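Local coordinates for FMN-dependent nitronate monooxygenase (Shewanella oneidensis, PDB 5LSM), which probably uses FMN to oxidise propionate 3-nitronate with molecular oxygen to 3-oxopropanoate, a detoxification reaction, at residues 88-93 / 281-286; 175-180 / 192-197. All coordinates share one frame; numbering follows the deposited sequence.

From the N terminus, the chain builds the first strands of a parallel TIM-barrel sheet. It then leaves strand 66-71 for helices 80-89 and 91-97, where interaction 1 begins. It returns to the sheet through strands 128-132, 150-155 and 171-175. The end of strand 171-175 opens interaction 2, which closes a short loop on residues 192-197. After the last barrel strand, 234-237, the chain reaches helix 282-287 and closes interaction 1. The short loop lies within the long one. Interaction 1 joins residues 88-93, where helices 80-89 and 91-97 meet, to helix 282-287. Interaction 2 joins the end of strand 171-175 to the start of helix 197-207, beside the FMN. Their centres are about 26 Å apart.

Interaction 1 of 2, residues 88-93 / 281-286; sequences EQLAPY and NRFMAE
Tyr93 turns its CG anti to its own carbonyl carbon (chi1 -59°), and this carries the ring out toward helix 282-287. Glu286 does the same at CB, and its chain is extended beyond CG. Its carboxylate meets the phenol nearly coplanar with the ring, the planes 12° apart. Tyr93 OH donates to Glu286 OE1 at 2.6 Å; the oxygen accepts with its anti lone pair, away from OE2. The other oxygen is held from within its own helix: Arg282 NE bonds Glu286 OE2 at 3.0 Å, as part of a salt bridge. NE comes from the syn side but well out of the carboxylate plane, while OE2 lies in the guanidinium plane. The Arg282 guanidinium stands at 81° to the Tyr93 ring. The ring edge lies over one face of it, with Tyr93 CE1 3.5 Å from Arg282 NH2. Arg282 NH2 also forms a salt bridge with Glu96. The contact joins the start of helix 91-97 to the first turn of helix 282-287, away from the FMN site. Beside the polar group lies an apolar patch. Leu90 CD2 touches the edge of the Phe283 ring at CE1, 3.7 Å away. Tyr93 CE2 lies 4.2 Å from Phe283 CD1. Phe319 meets both rings, and helix 301-313 adds Ala303, Val304 and Leu307.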
loop_
_atom_site.group_PDB
_atom_site.type_symbol
_atom_site.label_atom_id
_atom_site.label_comp_id
_atom_site.label_asym_id
_atom_site.label_seq_id
_atom_site.Cartn_x
_atom_site.Cartn_y
_atom_site.Cartn_z
ATOM N N GLU A 88 30.731 -0.514 -13.556
ATOM C CA GLU A 88 31.586 0.657 -13.369
ATOM C C GLU A 88 31.096 1.494 -12.206
ATOM O O GLU A 88 31.891 2.008 -11.426
ATOM C CB GLU A 88 31.586 1.512 -14.647
ATOM C CG GLU A 88 32.601 2.641 -14.657
ATOM C CD GLU A 88 32.390 3.608 -15.810
ATOM O OE1 GLU A 88 31.680 3.252 -16.782
ATOM O OE2 GLU A 88 32.952 4.725 -15.753
ATOM N N GLN A 89 29.780 1.650 -12.114
ATOM C CA GLN A 89 29.159 2.387 -11.013
ATOM C C GLN A 89 29.420 1.797 -9.618
ATOM O O GLN A 89 29.454 2.526 -8.627
ATOM C CB GLN A 89 27.663 2.437 -11.226
ATOM C CG GLN A 89 27.237 3.221 -12.440
ATOM C CD GLN A 89 26.078 4.129 -12.125
ATOM O OE1 GLN A 89 26.012 4.726 -11.041
ATOM N NE2 GLN A 89 25.134 4.209 -13.044
ATOM N N LEU A 90 29.570 0.481 -9.544
ATOM C CA LEU A 90 29.826 -0.194 -8.270
ATOM C C LEU A 90 31.320 -0.254 -7.877
ATOM O O LEU A 90 31.662 -0.748 -6.796
ATOM C CB LEU A 90 29.244 -1.610 -8.308
ATOM C CG LEU A 90 27.769 -1.678 -8.705
ATOM C CD1 LEU A 90 27.334 -3.122 -8.914
ATOM C CD2 LEU A 90 26.907 -0.994 -7.659
ATOM N N ALA A 91 32.197 0.260 -8.743
ATOM C CA ALA A 91 33.640 0.158 -8.539
ATOM C C ALA A 91 34.099 0.521 -7.101
ATOM O O ALA A 91 34.883 -0.208 -6.503
ATOM C CB ALA A 91 34.371 0.998 -9.576
ATOM N N PRO A 92 33.566 1.614 -6.529
ATOM C CA PRO A 92 33.915 1.986 -5.158
ATOM C C PRO A 92 33.709 0.888 -4.108
ATOM O O PRO A 92 34.535 0.741 -3.194
ATOM C CB PRO A 92 32.976 3.155 -4.870
ATOM C CG PRO A 92 32.735 3.775 -6.200
ATOM C CD PRO A 92 32.719 2.636 -7.174
ATOM N N TYR A 93 32.614 0.139 -4.218
ATOM C CA TYR A 93 32.374 -0.965 -3.296
ATOM C C TYR A 93 33.361 -2.082 -3.522
ATOM O O TYR A 93 33.859 -2.666 -2.569
ATOM C CB TYR A 93 30.952 -1.502 -3.410
ATOM C CG TYR A 93 29.897 -0.469 -3.137
ATOM C CD1 TYR A 93 29.859 0.219 -1.921
ATOM C CD2 TYR A 93 28.954 -0.153 -4.105
ATOM C CE1 TYR A 93 28.911 1.200 -1.685
ATOM C CE2 TYR A 93 27.996 0.812 -3.879
ATOM C CZ TYR A 93 27.976 1.490 -2.670
ATOM O OH TYR A 93 27.008 2.441 -2.475
ATOM N N ASN A 281 18.620 -1.307 3.238
ATOM C CA ASN A 281 20.022 -1.383 3.628
ATOM C C ASN A 281 20.886 -0.298 2.954
ATOM O O ASN A 281 20.361 0.581 2.256
ATOM C CB ASN A 281 20.584 -2.801 3.396
ATOM C CG ASN A 281 20.391 -3.318 1.964
ATOM O OD1 ASN A 281 20.409 -2.580 1.008
ATOM N ND2 ASN A 281 20.297 -4.618 1.832
ATOM N N ARG A 282 22.188 -0.300 3.250
ATOM C CA ARG A 282 23.095 0.749 2.779
ATOM C C ARG A 282 23.061 0.833 1.256
ATOM O O ARG A 282 22.984 1.930 0.675
ATOM C CB ARG A 282 24.533 0.463 3.254
ATOM C CG ARG A 282 25.595 1.457 2.767
ATOM C CD ARG A 282 26.997 0.931 3.059
ATOM N NE ARG A 282 28.052 1.669 2.365
ATOM C CZ ARG A 282 29.303 1.224 2.209
ATOM N NH1 ARG A 282 29.663 0.044 2.702
ATOM N NH2 ARG A 282 30.191 1.942 1.520
ATOM N N PHE A 283 23.144 -0.330 0.616
ATOM C CA PHE A 283 23.191 -0.397 -0.839
ATOM C C PHE A 283 21.943 0.299 -1.421
ATOM O O PHE A 283 22.060 1.184 -2.268
ATOM C CB PHE A 283 23.318 -1.866 -1.290
ATOM C CG PHE A 283 23.509 -2.049 -2.774
ATOM C CD1 PHE A 283 24.366 -1.227 -3.499
ATOM C CD2 PHE A 283 22.854 -3.067 -3.439
ATOM C CE1 PHE A 283 24.536 -1.401 -4.859
ATOM C CE2 PHE A 283 22.999 -3.230 -4.800
ATOM C CZ PHE A 283 23.839 -2.395 -5.512
ATOM N N MET A 284 20.773 0.024 -0.845
ATOM C CA MET A 284 19.546 0.644 -1.329
ATOM C C MET A 284 19.525 2.141 -1.032
ATOM O O MET A 284 19.124 2.938 -1.888
ATOM C CB MET A 284 18.317 -0.014 -0.722
ATOM C CG MET A 284 18.132 -1.485 -1.067
ATOM S SD MET A 284 16.928 -2.224 0.053
ATOM C CE MET A 284 17.622 -3.864 0.280
ATOM N N ALA A 285 19.951 2.527 0.170
ATOM C CA ALA A 285 19.971 3.942 0.545
ATOM C C ALA A 285 20.935 4.776 -0.324
ATOM O O ALA A 285 20.620 5.912 -0.670
ATOM C CB ALA A 285 20.307 4.100 2.010
ATOM N N GLU A 286 22.068 4.195 -0.724
ATOM C CA GLU A 286 23.119 4.964 -1.413
ATOM C C GLU A 286 22.944 4.938 -2.911
ATOM O O GLU A 286 23.330 5.878 -3.575
ATOM C CB GLU A 286 24.520 4.446 -1.056
ATOM C CG GLU A 286 24.912 4.723 0.383
ATOM C CD GLU A 286 26.257 4.120 0.753
ATOM O OE1 GLU A 286 26.871 3.449 -0.100
ATOM O OE2 GLU A 286 26.689 4.289 1.915
#

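Interaction 2 of 2, residues 175-180 / 192-197; sequences QGLEAG and TEQLGT. With FMN (flavin mononucleotide), chain I.
Leu177 N donates to Leu195 O at 3.0 Å, and Thr197 N to Glu178 OE1 at 2.7 Å. Gly176 CA also approaches Leu195 O, in a CH...O contact. Thr197 lies in the first turn of helix 197-207. Its bond to Glu178 is nearly straight (168°) and comes in on the syn side, 22° out of the carboxylate plane. The bend of Glu178 at chi2 (95°) brings OE1 to Thr197 N and beside Gly196 CA. Leu177 CD2 packs on Gln194 OE1 at 3.5 Å. Arg183 donates to Gln194 OE1, Gln175 O and Gly176 O, and Gly184 N to Gln175 OE1. The Thr197 hydroxyl bonds Gly216 O; Gln326 NE2 of the second subunit bonds Gln194 O. Residues 176-179 form a type I beta turn, closed by Ala179 N to Gly176 O at 3.0 Å. The turn leads to the FMN: Gly180 N donates to phosphate oxygen O3P at 3.2 Å, and Gln175 NE2 makes a weak bond to the ribityl O3'. Accepting from the first N-H of helix 197-207 would probably favour the anionic form of the buried Glu178. The same bond ties the turn that precedes the phosphate-binding Gly180 to the helix start.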
loop_
_atom_site.group_PDB
_atom_site.type_symbol
_atom_site.label_atom_id
_atom_site.label_comp_id
_atom_site.label_asym_id
_atom_site.label_seq_id
_atom_site.Cartn_x
_atom_site.Cartn_y
_atom_site.Cartn_z
ATOM N N GLN A 175 -1.500 -9.751 -5.150
ATOM C CA GLN A 175 -0.461 -9.240 -4.205
ATOM C C GLN A 175 -0.417 -7.743 -4.112
ATOM O O GLN A 175 -0.005 -7.068 -5.040
ATOM C CB GLN A 175 0.955 -9.794 -4.415
ATOM C CG GLN A 175 1.523 -9.517 -5.765
ATOM C CD GLN A 175 3.030 -9.317 -5.779
ATOM O OE1 GLN A 175 3.541 -8.713 -6.695
ATOM N NE2 GLN A 175 3.735 -9.847 -4.794
ATOM N N GLY A 176 -0.839 -7.246 -2.951
ATOM C CA GLY A 176 -0.684 -5.860 -2.608
ATOM C C GLY A 176 0.767 -5.468 -2.507
ATOM O O GLY A 176 1.630 -6.309 -2.276
ATOM N N LEU A 177 1.011 -4.166 -2.618
ATOM C CA LEU A 177 2.339 -3.592 -2.457
ATOM C C LEU A 177 3.007 -3.946 -1.137
ATOM O O LEU A 177 4.215 -3.834 -1.030
ATOM C CB LEU A 177 2.285 -2.053 -2.605
ATOM C CG LEU A 177 2.181 -1.479 -4.028
ATOM C CD1 LEU A 177 2.090 0.030 -3.985
ATOM C CD2 LEU A 177 3.375 -1.896 -4.852
ATOM N N GLU A 178 2.227 -4.340 -0.129
ATOM C CA GLU A 178 2.774 -4.736 1.184
ATOM C C GLU A 178 3.651 -6.009 1.085
ATOM O O GLU A 178 4.482 -6.277 1.962
ATOM C CB GLU A 178 1.633 -4.984 2.182
ATOM C CG GLU A 178 0.899 -3.730 2.691
ATOM C CD GLU A 178 -0.375 -3.361 1.915
ATOM O OE1 GLU A 178 -0.482 -3.653 0.686
ATOM O OE2 GLU A 178 -1.282 -2.753 2.539
ATOM N N ALA A 179 3.421 -6.820 0.057
ATOM C CA ALA A 179 4.116 -8.093 -0.100
ATOM C C ALA A 179 5.625 -7.947 -0.119
ATOM O O ALA A 179 6.168 -6.998 -0.697
ATOM C CB ALA A 179 3.652 -8.797 -1.367
ATOM N N GLY A 180 6.293 -8.926 0.483
ATOM C CA GLY A 180 7.731 -9.133 0.290
ATOM C C GLY A 180 8.065 -9.748 -1.064
ATOM O O GLY A 180 7.185 -10.261 -1.748
ATOM N N THR A 192 3.142 3.080 -10.104
ATOM C CA THR A 192 1.993 3.826 -9.572
ATOM C C THR A 192 0.639 3.213 -9.966
ATOM O O THR A 192 -0.412 3.673 -9.522
ATOM C CB THR A 192 2.004 5.302 -10.041
ATOM O OG1 THR A 192 1.718 5.375 -11.449
ATOM C CG2 THR A 192 3.365 5.969 -9.726
ATOM N N GLU A 193 0.651 2.207 -10.835
ATOM C CA GLU A 193 -0.576 1.478 -11.159
ATOM C C GLU A 193 -0.939 0.434 -10.100
ATOM O O GLU A 193 -2.099 0.012 -9.999
ATOM C CB GLU A 193 -0.469 0.841 -12.539
ATOM C CG GLU A 193 -0.281 1.887 -13.613
ATOM C CD GLU A 193 -0.955 1.547 -14.914
ATOM O OE1 GLU A 193 -0.828 0.389 -15.373
ATOM O OE2 GLU A 193 -1.546 2.469 -15.514
ATOM N N GLN A 194 0.030 0.093 -9.261
ATOM C CA GLN A 194 -0.143 -0.957 -8.274
ATOM C C GLN A 194 -0.725 -0.422 -6.968
ATOM O O GLN A 194 -0.635 0.766 -6.670
ATOM C CB GLN A 194 1.182 -1.660 -8.027
ATOM C CG GLN A 194 1.669 -2.421 -9.252
ATOM C CD GLN A 194 2.925 -3.222 -8.979
ATOM O OE1 GLN A 194 3.179 -3.656 -7.850
ATOM N NE2 GLN A 194 3.735 -3.406 -10.009
ATOM N N LEU A 195 -1.384 -1.314 -6.230
ATOM C CA LEU A 195 -2.229 -0.938 -5.117
ATOM C C LEU A 195 -1.814 -1.702 -3.882
ATOM O O LEU A 195 -1.270 -2.812 -3.968
ATOM C CB LEU A 195 -3.688 -1.291 -5.410
ATOM C CG LEU A 195 -4.421 -0.815 -6.668
ATOM C CD1 LEU A 195 -5.925 -0.925 -6.431
ATOM C CD2 LEU A 195 -4.057 0.606 -7.028
ATOM N N GLY A 196 -2.220 -1.186 -2.733
ATOM C CA GLY A 196 -2.116 -1.949 -1.499
ATOM C C GLY A 196 -3.173 -3.023 -1.380
ATOM O O GLY A 196 -4.244 -2.942 -1.998
ATOM N N THR A 197 -2.900 -4.006 -0.532
ATOM C CA THR A 197 -3.808 -5.139 -0.364
ATOM C C THR A 197 -5.257 -4.712 -0.141
ATOM O O THR A 197 -6.176 -5.292 -0.724
ATOM C CB THR A 197 -3.351 -6.053 0.779
ATOM O OG1 THR A 197 -2.271 -6.866 0.318
ATOM C CG2 THR A 197 -4.507 -6.963 1.256
HETATM N N1 FMN I . 6.678 -15.327 -5.229
HETATM C C2 FMN I . 6.896 -16.185 -6.268
HETATM O O2 FMN I . 6.003 -16.335 -7.139
HETATM N N3 FMN I . 8.053 -16.865 -6.409
HETATM C C4 FMN I . 9.055 -16.744 -5.525
HETATM O O4 FMN I . 10.126 -17.362 -5.661
HETATM C C4A FMN I . 8.884 -15.823 -4.385
HETATM N N5 FMN I . 9.842 -15.693 -3.465
HETATM C C5A FMN I . 9.674 -14.913 -2.384
HETATM C C6 FMN I . 10.713 -14.854 -1.459
HETATM C C7 FMN I . 10.597 -14.083 -0.320
HETATM C C7M FMN I . 11.763 -14.033 0.633
HETATM C C8 FMN I . 9.346 -13.304 -0.090
HETATM C C8M FMN I . 9.225 -12.447 1.152
HETATM C C9 FMN I . 8.299 -13.356 -1.021
HETATM C C9A FMN I . 8.412 -14.140 -2.180
HETATM N N10 FMN I . 7.370 -14.279 -3.150
HETATM C C10 FMN I . 7.604 -15.108 -4.269
HETATM C "C1'" FMN I . 6.099 -13.538 -3.065
HETATM C "C2'" FMN I . 5.061 -14.295 -2.253
HETATM O "O2'" FMN I . 4.467 -15.309 -3.084
HETATM C "C3'" FMN I . 3.972 -13.349 -1.727
HETATM O "O3'" FMN I . 3.528 -12.492 -2.784
HETATM C "C4'" FMN I . 4.430 -12.444 -0.581
HETATM O "O4'" FMN I . 5.353 -13.079 0.312
HETATM C "C5'" FMN I . 3.195 -11.980 0.175
HETATM O "O5'" FMN I . 3.517 -10.983 1.142
HETATM P P FMN I . 4.056 -11.310 2.622
HETATM O O1P FMN I . 3.411 -12.603 3.070
HETATM O O2P FMN I . 3.610 -10.103 3.406
HETATM O O3P FMN I . 5.523 -11.412 2.400
#